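Local coordinates for putative glutathione-regulated potassium-efflux system protein KefB (Vibrio parahaemolyticus RIMD 2210633, PDB 3C85), which is probably part of a potassium-efflux antiporter of the CPA2 family, this piece being its cytosolic nucleotide-binding TrkA-N (RCK) domain, which binds AMP, at residues Q41-G46 with K107-A112. Sequence-based numbering, arbitrary orientation.
Sequences QVLILG and KLVLLA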
loop_
_atom_site.group_PDB
_atom_site.type_symbol
_atom_site.label_atom_id
_atom_site.label_comp_id
_atom_site.label_asym_id
_atom_site.label_seq_id
_atom_site.Cartn_x
_atom_site.Cartn_y
_atom_site.Cartn_z
ATOM N N GLN A 41 22.457 -1.142 5.075
ATOM C CA GLN A 41 22.131 -2.551 5.020
ATOM C C GLN A 41 20.983 -2.795 4.039
ATOM O O GLN A 41 20.749 -3.938 3.624
ATOM C CB GLN A 41 21.738 -3.029 6.395
ATOM C CG GLN A 41 22.902 -3.028 7.397
ATOM C CD GLN A 41 22.483 -3.510 8.752
ATOM O OE1 GLN A 41 22.229 -2.716 9.674
ATOM N NE2 GLN A 41 22.424 -4.803 8.903
ATOM N N VAL A 42 20.267 -1.722 3.670
ATOM C CA VAL A 42 19.133 -1.798 2.727
ATOM C C VAL A 42 19.419 -0.793 1.619
ATOM O O VAL A 42 19.777 0.334 1.914
ATOM C CB VAL A 42 17.757 -1.451 3.405
ATOM C CG1 VAL A 42 16.596 -1.598 2.409
ATOM C CG2 VAL A 42 17.499 -2.361 4.618
ATOM N N LEU A 43 19.318 -1.220 0.364
ATOM C CA LEU A 43 19.362 -0.311 -0.769
ATOM C C LEU A 43 17.926 -0.187 -1.267
ATOM O O LEU A 43 17.281 -1.211 -1.531
ATOM C CB LEU A 43 20.222 -0.909 -1.859
ATOM C CG LEU A 43 20.845 -0.117 -2.970
ATOM C CD1 LEU A 43 21.593 1.148 -2.488
ATOM C CD2 LEU A 43 21.855 -1.090 -3.603
ATOM N N ILE A 44 17.399 1.034 -1.352
ATOM C CA ILE A 44 16.007 1.210 -1.846
ATOM C C ILE A 44 16.077 1.868 -3.221
ATOM O O ILE A 44 16.477 2.991 -3.362
ATOM C CB ILE A 44 15.139 2.032 -0.882
ATOM C CG1 ILE A 44 15.161 1.349 0.512
ATOM C CG2 ILE A 44 13.696 2.185 -1.436
ATOM C CD1 ILE A 44 14.388 2.118 1.552
ATOM N N LEU A 45 15.742 1.136 -4.255
ATOM C CA LEU A 45 15.894 1.688 -5.589
ATOM C C LEU A 45 14.572 2.352 -5.993
ATOM O O LEU A 45 13.593 1.654 -6.317
ATOM C CB LEU A 45 16.247 0.560 -6.554
ATOM C CG LEU A 45 17.556 -0.205 -6.227
ATOM C CD1 LEU A 45 17.770 -1.318 -7.255
ATOM C CD2 LEU A 45 18.727 0.772 -6.256
ATOM N N GLY A 46 14.539 3.682 -5.997
ATOM C CA GLY A 46 13.305 4.400 -6.376
ATOM C C GLY A 46 12.866 5.008 -5.076
ATOM O O GLY A 46 12.608 4.272 -4.126
ATOM N N LYS A 107 22.220 -6.155 2.729
ATOM C CA LYS A 107 21.596 -7.482 2.958
ATOM C C LYS A 107 20.239 -7.584 2.299
ATOM O O LYS A 107 19.692 -8.686 2.141
ATOM C CB LYS A 107 21.360 -7.747 4.459
ATOM C CG LYS A 107 22.600 -7.900 5.262
ATOM C CD LYS A 107 22.278 -8.170 6.707
ATOM C CE LYS A 107 23.582 -8.304 7.491
ATOM N NZ LYS A 107 23.302 -8.560 8.935
ATOM N N LEU A 108 19.693 -6.420 1.946
ATOM C CA LEU A 108 18.375 -6.317 1.355
ATOM C C LEU A 108 18.292 -5.195 0.330
ATOM O O LEU A 108 18.736 -4.056 0.572
ATOM C CB LEU A 108 17.322 -6.146 2.452
ATOM C CG LEU A 108 15.878 -5.954 1.955
ATOM C CD1 LEU A 108 15.341 -7.236 1.222
ATOM C CD2 LEU A 108 14.957 -5.494 3.121
ATOM N N VAL A 109 17.781 -5.530 -0.849
ATOM C CA VAL A 109 17.492 -4.531 -1.856
ATOM C C VAL A 109 15.968 -4.496 -2.063
ATOM O O VAL A 109 15.347 -5.557 -2.253
ATOM C CB VAL A 109 18.202 -4.808 -3.205
ATOM C CG1 VAL A 109 17.795 -3.722 -4.217
ATOM C CG2 VAL A 109 19.727 -4.871 -3.031
ATOM N N LEU A 110 15.371 -3.293 -2.010
ATOM C CA LEU A 110 13.941 -3.094 -2.342
ATOM C C LEU A 110 13.791 -2.495 -3.733
ATOM O O LEU A 110 14.349 -1.450 -4.016
ATOM C CB LEU A 110 13.236 -2.196 -1.324
ATOM C CG LEU A 110 13.280 -2.718 0.129
ATOM C CD1 LEU A 110 12.424 -1.795 1.023
ATOM C CD2 LEU A 110 12.759 -4.152 0.227
ATOM N N LEU A 111 13.102 -3.172 -4.615
ATOM C CA LEU A 111 12.878 -2.676 -5.934
ATOM C C LEU A 111 11.572 -1.851 -5.975
ATOM O O LEU A 111 10.510 -2.382 -5.959
ATOM C CB LEU A 111 12.827 -3.816 -6.926
ATOM C CG LEU A 111 14.014 -4.770 -7.002
ATOM C CD1 LEU A 111 13.778 -5.775 -8.105
ATOM C CD2 LEU A 111 15.193 -3.989 -7.250
ATOM N N ALA A 112 11.709 -0.540 -5.996
ATOM C CA ALA A 112 10.602 0.384 -5.864
ATOM C C ALA A 112 10.591 1.465 -6.928
ATOM O O ALA A 112 10.251 2.577 -6.674
ATOM C CB ALA A 112 10.596 0.967 -4.549
#
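Leu-43 pairs with Val-109 in the middle of the parallel Rossmann-type sheet of the TrkA-N domain, where strand 42-45 runs beside strand 108-111. Its backbone bonds go to the residues flanking Val-109: Leu-43 N donates to Leu-108 O, and Leu-43 O accepts from Leu-110 N at 2.9 Å. Leu-110 O then takes Leu-45 N at 2.9 Å, with an N-H...O angle of 168°. At the start of the ladder Gln-41 O is gripped twice, by Lys-107 N at 2.8 Å and by Leu-108 N at 3.2 Å.

Leu-45 can be followed outward. Leu-45 CB lies 3.8 Å from Leu-110 O. Leu-45 CG is 4.1 Å from Val-109 CG1. With CG anti to the carbonyl carbon (chi1 -60°), Leu-45 CD1 reaches over to the neighbouring strand and meets Leu-111 CD2 at 3.7 Å, the two side chains lying side by side; it also touches Val-109 CG1. Helix 116-128 covers this face, and Ala-91 of the AMP site also touches Leu-45. Helix 49-62 packs on the other face, against Val-42, Ile-44 and Leu-110. Gly-46 begins a glycine pattern consistent with a Rossmann nucleotide-binding turn. Beside it, Ala-112 CB sits 3.5 Å from Leu-45 O, the atom that accepts Ala-112 N.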